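Long-range contacts in TOXN (PDB 4ATO), which cleaves RNA at adenine-rich sequences as the toxin of a type III toxin-antitoxin pair and is bound by repeats of its antitoxic RNA, ToxI: residues 19-24 with 161-165; 90-94 with 166-172. All blocks are in the same frame, centred on the assembly; numbering follows the deposited sequence.

Contact 1. Residues 19-24 with 161-165; sequences YLREAD and KLEEK
Lys165 reaches across to helix 14-23 and settles among Tyr19, Leu20, Glu22 and Ala23, a knob in a hole made by one face of that helix. Its charge is met twice. NZ forms a salt bridge with Glu22 OE1 at 3.1 Å, and the same ammonium stands over the face of the Tyr19 ring in a cation-pi contact, 4.1 Å from the centroid. Bends in the middle of its chain fold the lysine over the phenol, so that CD makes a CH-pi contact with that ring too.

Two hydrogen bonds join side chains to backbone. Tyr19 OH donates to Lys165 O at 3.0 Å, meeting the carbonyl at a C=O...O angle of 119°; one lysine thus holds the tyrosine by its hydroxyl and by its ring. At the other end of the contact the extended Lys161 gives a weak bond from NZ to Ala23 O.

Apolar contacts fill the middle. The CB of Ala23 lies 3.6 Å from Lys165 CD, and Leu20 CD2 meets Leu162 CD2 at 4.0 Å, the two leucines crossing at about a right angle.

The short helical segments run roughly antiparallel, at 140°, with axes 9.5 Å apart. Leu20 and Leu162 both touch Ile88 of strand 78-89, while Asp24 OD2 accepts a hydrogen bond from Asp158 N, just ahead of helix 159-169.

Contact 2. Residues 90-94 with 166-172; sequences VPEKE and CQEYKER
Tyr169 is gripped by three residues of the 90-94 loop, each from its own direction. Pro91 lies over one face of the ring: its CG sits 3.9 Å from the centroid in a CH-pi contact, displaced toward the rim and nearest CD1. Lys93 comes in at the ring edge, where its CG is 3.3 Å from Tyr169 OH; beyond CG the chain bends and passes the ring edge, its amine heading away. Glu94 takes the hydroxyl. Tyr169 OH donates to OE2 in a very short hydrogen bond, its 2.5 Å barely fixed by the model, with the carboxylate plane turned 65° from the ring. With chi1 at 173° Tyr169 sets its CG opposite the backbone N, which sends the phenol out from the helix to the loop. Glu94 is folded at chi2 (-53°), and its other oxygen, OE1, is hydrogen-bonded to Ser13 OG. Deeper in, Cys166 SG packs against Pro91 CD at 4.2 Å.

A type I beta turn from Pro91 to Glu94, closed by Glu94 N to Pro91 O, orders the loop. This turn, docked on the last modelled helix, links strands 78-89 and 95-97 in the antiparallel sheet of the ToxN/AbiQ family, placed in the SH3 clan.

Overall arrangement
Both contacts draw on helix 159-169: contact 1 uses residues 161-165, contact 2 the turn that follows and the tail beyond. Their centres are about 11 Å apart, and they meet where Tyr19 OH packs 3.5 Å from Glu168 CB. Tyr16, on the same helix as residues 19-23, packs against Pro91, Glu94 and Cys166 of contact 2, so that helix serves both. Together they join helix 159-169 to helix 14-23 and to the loop after strand 78-89, on one side of the chain's centre. Contact 1 comes closer to the bound RNA, its nearest atom about 4 Å away, whereas that of contact 2 is about 14 Å off. No other protein chain touches either contact.

Contact 1. Residues 19-24 with 161-165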
loop_
_atom_site.group_PDB
_atom_site.type_symbol
_atom_site.label_atom_id
_atom_site.label_comp_id
_atom_site.label_asym_id
_atom_site.label_seq_id
_atom_site.Cartn_x
_atom_site.Cartn_y
_atom_site.Cartn_z
ATOM N N TYR A 19 -21.079 -34.264 24.228
ATOM C CA TYR A 19 -20.337 -34.494 25.453
ATOM C C TYR A 19 -19.889 -33.158 26.029
ATOM O O TYR A 19 -19.950 -32.955 27.236
ATOM C CB TYR A 19 -19.148 -35.401 25.171
ATOM C CG TYR A 19 -18.085 -35.417 26.238
ATOM C CD1 TYR A 19 -18.208 -36.228 27.354
ATOM C CD2 TYR A 19 -16.936 -34.648 26.109
ATOM C CE1 TYR A 19 -17.228 -36.256 28.325
ATOM C CE2 TYR A 19 -15.953 -34.670 27.066
ATOM C CZ TYR A 19 -16.100 -35.476 28.175
ATOM O OH TYR A 19 -15.111 -35.498 29.135
ATOM N N LEU A 20 -19.459 -32.235 25.167
ATOM C CA LEU A 20 -19.077 -30.912 25.653
ATOM C C LEU A 20 -20.289 -30.118 26.159
ATOM O O LEU A 20 -20.231 -29.507 27.227
ATOM C CB LEU A 20 -18.311 -30.112 24.595
ATOM C CG LEU A 20 -16.835 -30.428 24.331
ATOM C CD1 LEU A 20 -16.224 -29.308 23.484
ATOM C CD2 LEU A 20 -16.026 -30.624 25.603
ATOM N N ARG A 21 -21.394 -30.144 25.417
ATOM C CA ARG A 21 -22.554 -29.331 25.797
ATOM C C ARG A 21 -23.145 -29.734 27.156
ATOM O O ARG A 21 -23.901 -28.972 27.765
ATOM C CB ARG A 21 -23.619 -29.305 24.693
ATOM C CG ARG A 21 -24.690 -28.218 24.892
ATOM C CD ARG A 21 -25.378 -27.801 23.591
ATOM N NE ARG A 21 -25.739 -28.962 22.789
ATOM C CZ ARG A 21 -25.121 -29.310 21.667
ATOM N NH1 ARG A 21 -24.125 -28.568 21.206
ATOM N NH2 ARG A 21 -25.504 -30.393 21.003
ATOM N N GLU A 22 -22.780 -30.923 27.633
ATOM C CA GLU A 22 -23.091 -31.326 29.001
ATOM C C GLU A 22 -22.500 -30.322 29.996
ATOM O O GLU A 22 -23.151 -29.944 30.970
ATOM C CB GLU A 22 -22.535 -32.722 29.297
ATOM C CG GLU A 22 -23.108 -33.834 28.434
ATOM C CD GLU A 22 -22.443 -35.182 28.695
ATOM O OE1 GLU A 22 -21.401 -35.214 29.387
ATOM O OE2 GLU A 22 -22.965 -36.207 28.208
ATOM N N ALA A 23 -21.269 -29.887 29.736
ATOM C CA ALA A 23 -20.568 -28.987 30.647
ATOM C C ALA A 23 -20.888 -27.513 30.396
ATOM O O ALA A 23 -20.809 -26.694 31.310
ATOM C CB ALA A 23 -19.064 -29.223 30.574
ATOM N N ASP A 24 -21.237 -27.179 29.157
ATOM C CA ASP A 24 -21.554 -25.797 28.793
ATOM C C ASP A 24 -22.585 -25.749 27.669
ATOM O O ASP A 24 -22.307 -26.154 26.532
ATOM C CB ASP A 24 -20.287 -25.042 28.375
ATOM C CG ASP A 24 -20.523 -23.546 28.193
ATOM O OD1 ASP A 24 -21.575 -23.148 27.653
ATOM O OD2 ASP A 24 -19.655 -22.756 28.604
ATOM N N LYS A 161 -13.657 -24.933 31.622
ATOM C CA LYS A 161 -14.453 -26.127 31.858
ATOM C C LYS A 161 -14.333 -27.093 30.676
ATOM O O LYS A 161 -14.142 -28.293 30.871
ATOM C CB LYS A 161 -15.913 -25.764 32.139
ATOM C CG LYS A 161 -16.704 -26.875 32.815
ATOM C CD LYS A 161 -18.057 -26.383 33.324
ATOM C CE LYS A 161 -18.799 -27.480 34.090
ATOM N NZ LYS A 161 -20.175 -27.066 34.498
ATOM N N LEU A 162 -14.417 -26.567 29.455
ATOM C CA LEU A 162 -14.287 -27.402 28.261
ATOM C C LEU A 162 -12.891 -28.024 28.138
ATOM O O LEU A 162 -12.747 -29.130 27.618
ATOM C CB LEU A 162 -14.623 -26.612 26.988
ATOM C CG LEU A 162 -16.052 -26.069 26.828
ATOM C CD1 LEU A 162 -16.267 -25.502 25.421
ATOM C CD2 LEU A 162 -17.091 -27.133 27.161
ATOM N N GLU A 163 -11.864 -27.318 28.611
ATOM C CA GLU A 163 -10.505 -27.861 28.573
ATOM C C GLU A 163 -10.366 -29.062 29.504
ATOM O O GLU A 163 -9.689 -30.044 29.172
ATOM C CB GLU A 163 -9.459 -26.788 28.916
ATOM C CG GLU A 163 -9.149 -25.863 27.755
ATOM C CD GLU A 163 -8.276 -24.692 28.151
ATOM O OE1 GLU A 163 -7.502 -24.835 29.121
ATOM O OE2 GLU A 163 -8.367 -23.628 27.494
ATOM N N GLU A 164 -11.000 -28.974 30.670
ATOM C CA GLU A 164 -11.058 -30.101 31.594
ATOM C C GLU A 164 -11.732 -31.290 30.931
ATOM O O GLU A 164 -11.260 -32.413 31.035
ATOM C CB GLU A 164 -11.842 -29.737 32.851
ATOM C CG GLU A 164 -11.073 -28.952 33.885
ATOM C CD GLU A 164 -11.794 -28.923 35.218
ATOM O OE1 GLU A 164 -12.758 -29.706 35.388
ATOM O OE2 GLU A 164 -11.403 -28.119 36.092
ATOM N N LYS A 165 -12.851 -31.036 30.260
ATOM C CA LYS A 165 -13.569 -32.090 29.566
ATOM C C LYS A 165 -12.696 -32.724 28.491
ATOM O O LYS A 165 -12.722 -33.942 28.298
ATOM C CB LYS A 165 -14.861 -31.556 28.964
ATOM C CG LYS A 165 -15.952 -31.342 29.991
ATOM C CD LYS A 165 -17.184 -32.159 29.641
ATOM C CE LYS A 165 -17.525 -33.160 30.729
ATOM N NZ LYS A 165 -18.880 -33.762 30.509
#

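Contact 2. Residues 90-94 with 166-172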
loop_
_atom_site.group_PDB
_atom_site.type_symbol
_atom_site.label_atom_id
_atom_site.label_comp_id
_atom_site.label_asym_id
_atom_site.label_seq_id
_atom_site.Cartn_x
_atom_site.Cartn_y
_atom_site.Cartn_z
ATOM N N VAL A 90 -10.758 -29.433 21.091
ATOM C CA VAL A 90 -11.171 -30.727 20.556
ATOM C C VAL A 90 -9.951 -31.632 20.361
ATOM O O VAL A 90 -8.931 -31.183 19.847
ATOM C CB VAL A 90 -11.909 -30.564 19.191
ATOM C CG1 VAL A 90 -12.382 -31.907 18.658
ATOM C CG2 VAL A 90 -13.086 -29.623 19.320
ATOM N N PRO A 91 -10.050 -32.909 20.777
ATOM C CA PRO A 91 -8.967 -33.872 20.537
ATOM C C PRO A 91 -8.944 -34.314 19.076
ATOM O O PRO A 91 -9.989 -34.313 18.423
ATOM C CB PRO A 91 -9.320 -35.046 21.464
ATOM C CG PRO A 91 -10.784 -34.945 21.664
ATOM C CD PRO A 91 -11.130 -33.481 21.603
ATOM N N GLU A 92 -7.771 -34.688 18.574
ATOM C CA GLU A 92 -7.590 -34.903 17.137
ATOM C C GLU A 92 -8.325 -36.119 16.579
ATOM O O GLU A 92 -8.461 -36.267 15.362
ATOM C CB GLU A 92 -6.102 -34.941 16.763
ATOM C CG GLU A 92 -5.259 -35.903 17.582
ATOM C CD GLU A 92 -3.763 -35.664 17.412
ATOM O OE1 GLU A 92 -3.380 -34.576 16.929
ATOM O OE2 GLU A 92 -2.970 -36.564 17.768
ATOM N N LYS A 93 -8.813 -36.981 17.460
ATOM C CA LYS A 93 -9.584 -38.134 17.014
ATOM C C LYS A 93 -11.055 -37.775 16.840
ATOM O O LYS A 93 -11.798 -38.481 16.161
ATOM C CB LYS A 93 -9.420 -39.331 17.964
ATOM C CG LYS A 93 -8.976 -38.968 19.377
ATOM C CD LYS A 93 -7.454 -38.901 19.488
ATOM C CE LYS A 93 -7.012 -37.920 20.560
ATOM N NZ LYS A 93 -5.557 -37.641 20.457
ATOM N N GLU A 94 -11.481 -36.671 17.442
ATOM C CA GLU A 94 -12.884 -36.284 17.326
ATOM C C GLU A 94 -13.124 -35.213 16.261
ATOM O O GLU A 94 -14.197 -34.608 16.212
ATOM C CB GLU A 94 -13.468 -35.863 18.683
ATOM C CG GLU A 94 -13.422 -36.960 19.757
ATOM C CD GLU A 94 -14.052 -38.261 19.304
ATOM O OE1 GLU A 94 -15.129 -38.222 18.665
ATOM O OE2 GLU A 94 -13.466 -39.329 19.587
ATOM N N CYS A 166 -11.917 -31.901 27.794
ATOM C CA CYS A 166 -10.983 -32.411 26.800
ATOM C C CYS A 166 -9.966 -33.329 27.471
ATOM O O CYS A 166 -9.668 -34.408 26.968
ATOM C CB CYS A 166 -10.274 -31.262 26.080
ATOM S SG CYS A 166 -9.057 -31.781 24.843
ATOM N N GLN A 167 -9.442 -32.893 28.613
ATOM C CA GLN A 167 -8.481 -33.685 29.379
ATOM C C GLN A 167 -9.098 -35.021 29.777
ATOM O O GLN A 167 -8.483 -36.072 29.605
ATOM C CB GLN A 167 -8.032 -32.930 30.637
ATOM C CG GLN A 167 -7.126 -31.735 30.383
ATOM C CD GLN A 167 -5.680 -32.139 30.141
ATOM O OE1 GLN A 167 -5.288 -33.275 30.411
ATOM N NE2 GLN A 167 -4.882 -31.206 29.630
ATOM N N GLU A 168 -10.319 -34.970 30.302
ATOM C CA GLU A 168 -11.024 -36.173 30.725
ATOM C C GLU A 168 -11.195 -37.150 29.572
ATOM O O GLU A 168 -11.169 -38.363 29.772
ATOM C CB GLU A 168 -12.387 -35.823 31.325
ATOM C CG GLU A 168 -12.307 -35.043 32.629
ATOM C CD GLU A 168 -13.667 -34.604 33.138
ATOM O OE1 GLU A 168 -14.651 -35.350 32.938
ATOM O OE2 GLU A 168 -13.751 -33.506 33.733
ATOM N N TYR A 169 -11.361 -36.620 28.364
ATOM C CA TYR A 169 -11.485 -37.469 27.188
ATOM C C TYR A 169 -10.214 -38.278 26.993
ATOM O O TYR A 169 -10.258 -39.426 26.544
ATOM C CB TYR A 169 -11.768 -36.645 25.929
ATOM C CG TYR A 169 -11.738 -37.471 24.658
ATOM C CD1 TYR A 169 -10.540 -37.688 23.972
ATOM C CD2 TYR A 169 -12.904 -38.040 24.144
ATOM C CE1 TYR A 169 -10.499 -38.449 22.819
ATOM C CE2 TYR A 169 -12.874 -38.802 22.982
ATOM C CZ TYR A 169 -11.665 -39.003 22.325
ATOM O OH TYR A 169 -11.608 -39.753 21.172
ATOM N N LYS A 170 -9.081 -37.670 27.325
ATOM C CA LYS A 170 -7.789 -38.330 27.183
ATOM C C LYS A 170 -7.603 -39.433 28.225
ATOM O O LYS A 170 -6.645 -39.434 28.997
ATOM C CB LYS A 170 -6.653 -37.305 27.234
ATOM C CG LYS A 170 -6.717 -36.284 26.101
ATOM C CD LYS A 170 -5.673 -35.187 26.260
ATOM C CE LYS A 170 -5.651 -34.259 25.051
ATOM N NZ LYS A 170 -6.947 -33.555 24.855
ATOM N N GLU A 171 -8.556 -40.359 28.237
ATOM C CA GLU A 171 -8.482 -41.587 29.004
ATOM C C GLU A 171 -8.223 -42.689 27.990
ATOM O O GLU A 171 -7.977 -43.844 28.340
ATOM C CB GLU A 171 -9.817 -41.831 29.693
ATOM C CG GLU A 171 -10.979 -41.921 28.716
ATOM C CD GLU A 171 -12.331 -41.790 29.392
ATOM O OE1 GLU A 171 -12.373 -41.770 30.641
ATOM O OE2 GLU A 171 -13.349 -41.704 28.674
ATOM N N ARG A 172 -8.286 -42.303 26.720
ATOM C CA ARG A 172 -8.086 -43.211 25.601
ATOM C C ARG A 172 -6.619 -43.597 25.493
ATOM O O ARG A 172 -5.758 -42.960 26.098
ATOM C CB ARG A 172 -8.548 -42.539 24.306
ATOM C CG ARG A 172 -8.718 -43.475 23.126
ATOM C CD ARG A 172 -9.334 -42.740 21.946
ATOM N NE ARG A 172 -9.663 -43.641 20.844
ATOM C CZ ARG A 172 -8.856 -43.899 19.819
ATOM N NH1 ARG A 172 -7.664 -43.322 19.748
ATOM N NH2 ARG A 172 -9.243 -44.733 18.862
#